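Long-range contacts in uncharacterized protein MJ1062 (Methanocaldococcus jannaschii, PDB 3EO4), which is of unknown function, though its C-terminal part, present here, has a GNAT-type acetyltransferase domain and probably transfers acyl groups: residues 14-19 / 109-114; 22-27 / 51-56; 39-44 / 130-135. All coordinates share one frame; numbering follows the deposited sequence.

In the fold
From the N terminus, strand 13-18 supplies the first half of interaction 1 and runs on into helix 24-31, where interaction 2 begins. The loop after helix 34-37 then supplies residues 39-44, whose partner comes much later. Helix 49-58 closes interaction 2 first, pairing helix 24-31 with helix 49-58; this short closure lies wholly within the larger one made when helix 107-121 packs on strand 13-18. Strand 126-132 and the turn after it finally close interaction 3, which crosses both others along the chain. Interactions 1 and 2 touch through the Arg17-Asp23 salt bridge and Ile19, whereas interaction 3 joins the helical N-terminal region to the second sheet.

Interaction 1: 14-19 / 109-114; sequences IIIRQI and RHSVSL
Ile14 and Ile16 both turn their CB toward helix 107-121, and the methyl CD1 of Leu114 touches both. It sits 4.1 Å from Ile14 CG2 and equally 4.1 Å from Ile16 CG2, so one leucine branch serves two strand residues. The side chain of Ile14 runs at a slant to that of Leu114, whereas Ile16 and Leu114 lie alongside one another, pointing opposite ways. The turn of Ile14 matters here: with CG2 anti to the backbone N, this methyl drops toward the helix and approaches Ser111 OG at 3.8 Å. Serine suits the spot because it is small, and its hydroxyl, set among apolar neighbours, is satisfied by the carbonyl of Ile107 one helical turn earlier.

In this GNAT-type domain helix 107-121 lies against one face of the sheet that contains strand 13-18, the axes of the two short segments 8.8 Å apart and crossing at -48°. Branched aliphatic residues fit such a strand, since they favour extended backbone and present broad methyl surfaces to the helix. Ile67 of strand 63-71 and Ile95 of strand 92-97 continue the apolar surface beneath Ser111.

Toward His110 the fit is slacker. Ile14 CD1 comes no nearer than 4.5 Å to His110 CB, and this partly exposed histidine also leans on Cys5 and Lys7. Its ring ND1 makes a weak bond to His106 O. The carbonyl His110 O receives Leu114 N and, at 3.0 Å from above the carbonyl plane, Ser113 OG. Farther along the strand, away from the helix contact, Arg17 NH1 gives a bond of 2.7 Å to Gln18 O and pairs with Asp23, while Gln18 itself is exposed to solvent.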
# COMPACT_ATOMS: atom_id res chain seq x y z
N ILE A 14 18.75 6.42 4.69
CA ILE A 14 18.01 5.99 3.51
C ILE A 14 18.90 5.05 2.72
O ILE A 14 20.05 5.37 2.44
CB ILE A 14 17.65 7.17 2.61
CG1 ILE A 14 16.55 8.03 3.25
CG2 ILE A 14 17.20 6.69 1.25
CD1 ILE A 14 17.02 9.06 4.23
N ILE A 15 18.35 3.89 2.37
CA ILE A 15 19.00 2.91 1.51
C ILE A 15 18.03 2.63 0.36
O ILE A 15 16.79 2.66 0.54
CB ILE A 15 19.28 1.62 2.29
CG1 ILE A 15 20.18 1.93 3.49
CG2 ILE A 15 19.96 0.57 1.42
CD1 ILE A 15 19.62 1.46 4.83
N ILE A 16 18.57 2.39 -0.83
CA ILE A 16 17.75 1.93 -1.92
C ILE A 16 18.27 0.57 -2.38
O ILE A 16 19.48 0.35 -2.40
CB ILE A 16 17.68 2.94 -3.08
CG1 ILE A 16 19.06 3.16 -3.72
CG2 ILE A 16 17.07 4.25 -2.62
CD1 ILE A 16 18.96 3.71 -5.12
N ARG A 17 17.35 -0.35 -2.69
CA ARG A 17 17.71 -1.69 -3.17
C ARG A 17 16.75 -2.05 -4.31
O ARG A 17 15.58 -1.58 -4.32
CB ARG A 17 17.64 -2.74 -2.05
CG ARG A 17 16.24 -2.94 -1.43
CD ARG A 17 15.90 -4.44 -1.19
NE ARG A 17 14.54 -4.60 -0.65
CZ ARG A 17 13.42 -4.82 -1.37
NH1 ARG A 17 13.47 -4.92 -2.70
NH2 ARG A 17 12.25 -4.94 -0.75
N GLN A 18 17.21 -2.86 -5.26
CA GLN A 18 16.33 -3.17 -6.39
C GLN A 18 15.07 -3.88 -5.93
O GLN A 18 15.04 -4.59 -4.91
CB GLN A 18 17.01 -3.92 -7.56
CG GLN A 18 18.07 -4.93 -7.16
CD GLN A 18 18.53 -5.85 -8.32
OE1 GLN A 18 19.25 -6.83 -8.08
NE2 GLN A 18 18.12 -5.54 -9.55
N ILE A 19 14.01 -3.61 -6.67
CA ILE A 19 12.70 -4.18 -6.45
C ILE A 19 12.73 -5.65 -6.80
O ILE A 19 13.58 -6.11 -7.53
CB ILE A 19 11.66 -3.47 -7.37
CG1 ILE A 19 10.23 -3.72 -6.87
CG2 ILE A 19 11.86 -3.88 -8.84
CD1 ILE A 19 9.23 -2.66 -7.34
N ARG A 109 14.19 13.46 -1.81
CA ARG A 109 15.36 14.18 -2.26
C ARG A 109 16.62 13.31 -2.20
O ARG A 109 17.33 13.19 -3.19
CB ARG A 109 15.51 15.44 -1.41
CG ARG A 109 16.63 16.33 -1.84
CD ARG A 109 16.87 17.44 -0.85
NE ARG A 109 17.92 18.29 -1.39
CZ ARG A 109 19.20 18.26 -1.01
NH1 ARG A 109 19.61 17.44 -0.04
NH2 ARG A 109 20.06 19.08 -1.60
N HIS A 110 16.89 12.72 -1.04
CA HIS A 110 18.05 11.85 -0.85
C HIS A 110 18.00 10.61 -1.74
O HIS A 110 19.02 10.16 -2.21
CB HIS A 110 18.15 11.41 0.60
CG HIS A 110 18.59 12.50 1.52
ND1 HIS A 110 17.94 13.71 1.61
CD2 HIS A 110 19.61 12.56 2.41
CE1 HIS A 110 18.55 14.48 2.50
NE2 HIS A 110 19.57 13.80 3.00
N SER A 111 16.82 10.07 -1.95
CA SER A 111 16.67 8.89 -2.82
C SER A 111 17.01 9.24 -4.26
O SER A 111 17.77 8.51 -4.93
CB SER A 111 15.24 8.33 -2.78
OG SER A 111 14.90 7.88 -1.50
N VAL A 112 16.46 10.35 -4.74
CA VAL A 112 16.76 10.79 -6.09
C VAL A 112 18.27 11.05 -6.24
O VAL A 112 18.89 10.61 -7.21
CB VAL A 112 15.89 11.98 -6.53
CG1 VAL A 112 16.41 12.57 -7.84
CG2 VAL A 112 14.42 11.54 -6.66
N SER A 113 18.88 11.72 -5.26
CA SER A 113 20.31 11.99 -5.39
C SER A 113 21.16 10.71 -5.43
O SER A 113 22.17 10.66 -6.16
CB SER A 113 20.81 12.96 -4.34
OG SER A 113 20.95 12.25 -3.15
N LEU A 114 20.75 9.68 -4.69
CA LEU A 114 21.37 8.34 -4.82
C LEU A 114 21.30 7.81 -6.28
O LEU A 114 22.27 7.31 -6.81
CB LEU A 114 20.75 7.34 -3.83
CG LEU A 114 21.13 7.42 -2.33
CD1 LEU A 114 20.29 6.45 -1.49
CD2 LEU A 114 22.63 7.14 -2.10

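Interaction 2: 22-27 / 51-56; sequences NDLELL and EHYSWW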
# COMPACT_ATOMS: atom_id res chain seq x y z
N ASN A 22 8.16 -9.79 -4.99
CA ASN A 22 7.50 -9.74 -3.69
C ASN A 22 7.02 -8.34 -3.28
O ASN A 22 6.14 -8.20 -2.42
CB ASN A 22 8.40 -10.33 -2.61
CG ASN A 22 8.75 -11.79 -2.87
OD1 ASN A 22 7.86 -12.64 -3.02
ND2 ASN A 22 10.05 -12.09 -2.94
N ASP A 23 7.59 -7.30 -3.89
CA ASP A 23 7.29 -5.90 -3.56
C ASP A 23 6.12 -5.37 -4.38
O ASP A 23 5.68 -4.25 -4.17
CB ASP A 23 8.51 -5.01 -3.84
CG ASP A 23 9.75 -5.37 -2.98
OD1 ASP A 23 10.87 -5.50 -3.52
OD2 ASP A 23 9.59 -5.54 -1.76
N LEU A 24 5.63 -6.20 -5.30
CA LEU A 24 4.71 -5.73 -6.35
C LEU A 24 3.38 -5.24 -5.80
O LEU A 24 2.85 -4.22 -6.27
CB LEU A 24 4.50 -6.80 -7.41
CG LEU A 24 5.56 -6.97 -8.50
CD1 LEU A 24 5.17 -8.10 -9.44
CD2 LEU A 24 5.76 -5.69 -9.31
N GLU A 25 2.86 -5.97 -4.81
CA GLU A 25 1.57 -5.65 -4.19
C GLU A 25 1.67 -4.38 -3.37
O GLU A 25 0.74 -3.61 -3.33
CB GLU A 25 1.02 -6.79 -3.32
CG GLU A 25 0.88 -8.18 -4.04
CD GLU A 25 2.12 -9.06 -3.82
OE1 GLU A 25 3.26 -8.59 -4.06
OE2 GLU A 25 1.98 -10.22 -3.37
N LEU A 26 2.80 -4.19 -2.69
CA LEU A 26 3.02 -2.98 -1.90
C LEU A 26 3.14 -1.76 -2.82
O LEU A 26 2.50 -0.74 -2.58
CB LEU A 26 4.26 -3.11 -1.03
CG LEU A 26 4.77 -1.87 -0.33
CD1 LEU A 26 3.70 -1.29 0.57
CD2 LEU A 26 6.01 -2.26 0.53
N LEU A 27 3.96 -1.90 -3.86
CA LEU A 27 4.04 -0.87 -4.90
C LEU A 27 2.67 -0.57 -5.50
O LEU A 27 2.28 0.60 -5.61
CB LEU A 27 5.06 -1.23 -5.98
CG LEU A 27 5.25 -0.12 -7.04
CD1 LEU A 27 5.93 1.19 -6.50
CD2 LEU A 27 5.98 -0.63 -8.32
N GLU A 51 -3.08 -4.92 -15.07
CA GLU A 51 -2.35 -3.77 -15.60
C GLU A 51 -0.98 -3.60 -14.93
O GLU A 51 0.03 -3.36 -15.57
CB GLU A 51 -3.12 -2.48 -15.35
CG GLU A 51 -4.54 -2.43 -15.90
CD GLU A 51 -5.35 -1.25 -15.32
OE1 GLU A 51 -4.98 -0.68 -14.25
OE2 GLU A 51 -6.39 -0.92 -15.95
N HIS A 52 -0.98 -3.70 -13.61
CA HIS A 52 0.24 -3.60 -12.85
C HIS A 52 1.25 -4.69 -13.23
O HIS A 52 2.45 -4.42 -13.35
CB HIS A 52 -0.11 -3.67 -11.37
CG HIS A 52 1.06 -3.43 -10.47
ND1 HIS A 52 1.78 -2.26 -10.49
CD2 HIS A 52 1.60 -4.20 -9.50
CE1 HIS A 52 2.74 -2.32 -9.59
NE2 HIS A 52 2.65 -3.49 -8.97
N TYR A 53 0.76 -5.91 -13.39
CA TYR A 53 1.63 -7.04 -13.63
C TYR A 53 2.11 -7.05 -15.08
O TYR A 53 3.24 -7.46 -15.38
CB TYR A 53 0.91 -8.36 -13.27
CG TYR A 53 1.86 -9.53 -13.16
CD1 TYR A 53 2.81 -9.56 -12.14
CD2 TYR A 53 1.84 -10.57 -14.09
CE1 TYR A 53 3.69 -10.60 -12.02
CE2 TYR A 53 2.73 -11.63 -13.97
CZ TYR A 53 3.66 -11.62 -12.92
OH TYR A 53 4.58 -12.63 -12.73
N SER A 54 1.26 -6.59 -15.98
CA SER A 54 1.67 -6.45 -17.38
C SER A 54 2.76 -5.36 -17.51
O SER A 54 3.70 -5.54 -18.29
CB SER A 54 0.45 -6.18 -18.25
OG SER A 54 0.82 -5.57 -19.46
N TRP A 55 2.68 -4.29 -16.72
CA TRP A 55 3.79 -3.33 -16.62
C TRP A 55 5.08 -4.05 -16.20
O TRP A 55 6.12 -3.91 -16.84
CB TRP A 55 3.47 -2.18 -15.63
CG TRP A 55 4.69 -1.40 -15.21
CD1 TRP A 55 5.29 -0.41 -15.91
CD2 TRP A 55 5.46 -1.56 -13.99
NE1 TRP A 55 6.40 0.06 -15.22
CE2 TRP A 55 6.53 -0.64 -14.04
CE3 TRP A 55 5.36 -2.41 -12.88
CZ2 TRP A 55 7.48 -0.53 -13.03
CZ3 TRP A 55 6.32 -2.31 -11.86
CH2 TRP A 55 7.37 -1.38 -11.94
N TRP A 56 4.98 -4.86 -15.16
CA TRP A 56 6.13 -5.53 -14.57
C TRP A 56 6.82 -6.49 -15.54
O TRP A 56 8.06 -6.52 -15.61
CB TRP A 56 5.70 -6.24 -13.29
CG TRP A 56 6.66 -7.23 -12.78
CD1 TRP A 56 6.58 -8.59 -12.89
CD2 TRP A 56 7.86 -6.96 -12.05
NE1 TRP A 56 7.66 -9.18 -12.28
CE2 TRP A 56 8.46 -8.20 -11.75
CE3 TRP A 56 8.48 -5.79 -11.61
CZ2 TRP A 56 9.66 -8.30 -11.04
CZ3 TRP A 56 9.68 -5.89 -10.89
CH2 TRP A 56 10.25 -7.13 -10.61
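Leu24 is the bump of this contact, pushing its forked end into a hollow formed by Tyr53, Trp55 and Trp56. The two helices that meet here, 24-31 and 49-58, belong to the helical region between strands 13-18 and 63-71 of the GNAT fold's main sheet. Leu24 CD1 stands over the five-membered ring of Trp56, 3.7 Å from its centroid and 7° off the normal, a CH-pi contact. The other methyl, CD2, spreads over the same indole toward its benzene part, 3.6 Å from Trp56 CE3. Tyr53 closes the hollow with its edge, Tyr53 CD1 lying 3.9 Å from Leu24 CD1. A branched leucine suits this place because each methyl finds its own patch of aromatic surface.

A second, smaller bump is Leu27 CD2, touching both the edge of the His52 imidazole and Trp55, 3.9 Å from Trp55 CZ3. With CG anti to its backbone N (chi1 -174°), His52 reaches across to the opposite helix. There His52 NE2 donates to Leu24 O at 2.8 Å, a bent bond with an N-H...O angle of 131°.

Interaction 3: 39-44 / 130-135; sequences FFYIQK and RILENN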
# COMPACT_ATOMS: atom_id res chain seq x y z
N PHE A 39 -1.33 12.99 -8.44
CA PHE A 39 -0.14 13.55 -9.06
C PHE A 39 0.32 12.80 -10.33
O PHE A 39 1.36 13.12 -10.89
CB PHE A 39 0.99 13.68 -8.00
CG PHE A 39 0.58 14.50 -6.77
CD1 PHE A 39 0.09 15.78 -6.91
CD2 PHE A 39 0.70 13.96 -5.48
CE1 PHE A 39 -0.29 16.56 -5.80
CE2 PHE A 39 0.31 14.72 -4.34
CZ PHE A 39 -0.20 16.04 -4.52
N PHE A 40 -0.48 11.84 -10.81
CA PHE A 40 -0.10 10.99 -11.94
C PHE A 40 -0.95 11.36 -13.15
O PHE A 40 -2.18 11.46 -13.03
CB PHE A 40 -0.37 9.51 -11.62
CG PHE A 40 0.53 8.92 -10.57
CD1 PHE A 40 0.22 7.68 -10.01
CD2 PHE A 40 1.65 9.59 -10.12
CE1 PHE A 40 1.01 7.12 -9.05
CE2 PHE A 40 2.47 9.02 -9.15
CZ PHE A 40 2.14 7.79 -8.61
N TYR A 41 -0.29 11.55 -14.29
CA TYR A 41 -0.96 11.89 -15.54
C TYR A 41 -2.22 11.01 -15.77
O TYR A 41 -2.14 9.78 -15.79
CB TYR A 41 0.03 11.84 -16.73
CG TYR A 41 -0.59 12.27 -18.05
CD1 TYR A 41 -0.99 13.59 -18.25
CD2 TYR A 41 -0.78 11.37 -19.08
CE1 TYR A 41 -1.57 13.99 -19.43
CE2 TYR A 41 -1.35 11.77 -20.29
CZ TYR A 41 -1.74 13.08 -20.44
OH TYR A 41 -2.32 13.51 -21.61
N ILE A 42 -3.36 11.69 -15.86
CA ILE A 42 -4.70 11.10 -16.10
C ILE A 42 -5.23 9.91 -15.24
O ILE A 42 -6.35 9.45 -15.50
CB ILE A 42 -4.97 10.79 -17.60
CG1 ILE A 42 -4.49 9.36 -17.95
CG2 ILE A 42 -4.47 11.92 -18.49
CD1 ILE A 42 -3.31 9.27 -18.80
N GLN A 43 -4.47 9.41 -14.26
CA GLN A 43 -5.01 8.31 -13.44
C GLN A 43 -6.18 8.86 -12.62
O GLN A 43 -6.05 9.91 -11.97
CB GLN A 43 -3.94 7.68 -12.54
CG GLN A 43 -4.34 6.34 -11.92
CD GLN A 43 -3.21 5.69 -11.09
OE1 GLN A 43 -2.04 5.91 -11.36
NE2 GLN A 43 -3.57 4.92 -10.07
N LYS A 44 -7.31 8.17 -12.66
CA LYS A 44 -8.51 8.58 -11.93
C LYS A 44 -9.06 7.43 -11.11
O LYS A 44 -10.16 7.56 -10.56
CB LYS A 44 -9.61 9.04 -12.90
CG LYS A 44 -9.13 9.98 -13.98
CD LYS A 44 -9.87 11.30 -13.96
CE LYS A 44 -9.04 12.37 -13.27
NZ LYS A 44 -9.82 13.64 -13.13
N ARG A 130 9.37 14.12 -15.18
CA ARG A 130 8.11 14.66 -15.72
C ARG A 130 7.22 14.91 -14.52
O ARG A 130 7.00 14.01 -13.71
CB ARG A 130 7.41 13.67 -16.70
CG ARG A 130 8.31 13.14 -17.81
CD ARG A 130 7.54 12.18 -18.78
NE ARG A 130 6.59 12.94 -19.57
CZ ARG A 130 6.65 13.14 -20.87
NH1 ARG A 130 7.63 12.62 -21.61
NH2 ARG A 130 5.69 13.87 -21.44
N ILE A 131 6.72 16.14 -14.40
CA ILE A 131 5.97 16.52 -13.20
C ILE A 131 4.67 17.25 -13.54
O ILE A 131 4.66 18.20 -14.37
CB ILE A 131 6.82 17.36 -12.20
CG1 ILE A 131 8.22 16.73 -11.96
CG2 ILE A 131 6.12 17.48 -10.85
CD1 ILE A 131 9.20 17.65 -11.19
N LEU A 132 3.58 16.82 -12.91
CA LEU A 132 2.31 17.55 -13.05
C LEU A 132 2.37 18.87 -12.27
O LEU A 132 2.96 18.94 -11.17
CB LEU A 132 1.13 16.74 -12.55
CG LEU A 132 0.51 15.59 -13.33
CD1 LEU A 132 -0.89 15.47 -12.79
CD2 LEU A 132 0.47 15.78 -14.87
N GLU A 133 1.79 19.89 -12.87
CA GLU A 133 1.75 21.24 -12.34
C GLU A 133 1.29 21.30 -10.89
O GLU A 133 1.71 22.20 -10.17
CB GLU A 133 0.80 22.09 -13.16
CG GLU A 133 1.32 22.44 -14.50
CD GLU A 133 0.34 23.24 -15.31
OE1 GLU A 133 -0.87 22.94 -15.20
OE2 GLU A 133 0.77 24.16 -16.05
N ASN A 134 0.42 20.38 -10.47
CA ASN A 134 -0.18 20.45 -9.14
C ASN A 134 0.71 19.79 -8.10
O ASN A 134 0.50 19.95 -6.90
CB ASN A 134 -1.62 19.86 -9.12
CG ASN A 134 -1.66 18.36 -9.42
OD1 ASN A 134 -1.01 17.90 -10.34
ND2 ASN A 134 -2.42 17.60 -8.63
N ASN A 135 1.72 19.06 -8.57
CA ASN A 135 2.59 18.33 -7.68
C ASN A 135 3.68 19.23 -7.10
O ASN A 135 4.85 19.14 -7.50
CB ASN A 135 3.17 17.11 -8.38
CG ASN A 135 3.76 16.09 -7.40
OD1 ASN A 135 3.90 16.37 -6.21
ND2 ASN A 135 4.09 14.91 -7.91
O HOH W 1 3.67 14.61 -10.69
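Asn135 swings its CG anti to the backbone N (chi1 -164°), while Phe39 keeps its CG beside its own N (chi1 -55°), and these two rotations lay amide and ring together. Their planes are 15° apart and stacked, with Asn135 OD1 lying 3.8 Å above the Phe39 ring plane near its rim and Asn135 ND2 3.3 Å from Phe39 CB. Asn134 reaches the same phenylalanine differently: its ND2 comes within 3.5 Å of Phe39 CD1, its amide turned obliquely to the ring. Asn134 ND2 also bonds to Lys38 O, so the amide has a polar partner while its side chain lies against the ring.

The contact lies where strand 126-132 of the GNAT fold gives way, through a type I turn from Leu132 to Asn135, to helix 136-144. Asn135 is the N-cap of that helix, its OD1 weakly bonded to Ser138 N. Its ND2 is shared between a bound buffer molecule and a water at 2.8 Å. The same water donates to Phe39 O and accepts from Leu132 N, bridging two backbones that make no direct hydrogen bond.

Leu132 fills in beside this polar link, its CG 3.6 Å from Phe39 O. Leu132 CD2 meets the Tyr41 ring at the edge, 4.3 Å from Tyr41 CD1, a loose apolar touch at the partly exposed side. Tyr41 lies in a type II turn from Phe40 to Gln43, whose closing bond is weak. With alanine in place of Phe39 the amide of Asn135 would lose the ring it stacks on, and a gap would probably open beside it and the Asn134 amide. The Phe39 ring also packs against Trp103, while Tyr41 and Leu132 both touch Glu157 of strand 157-163.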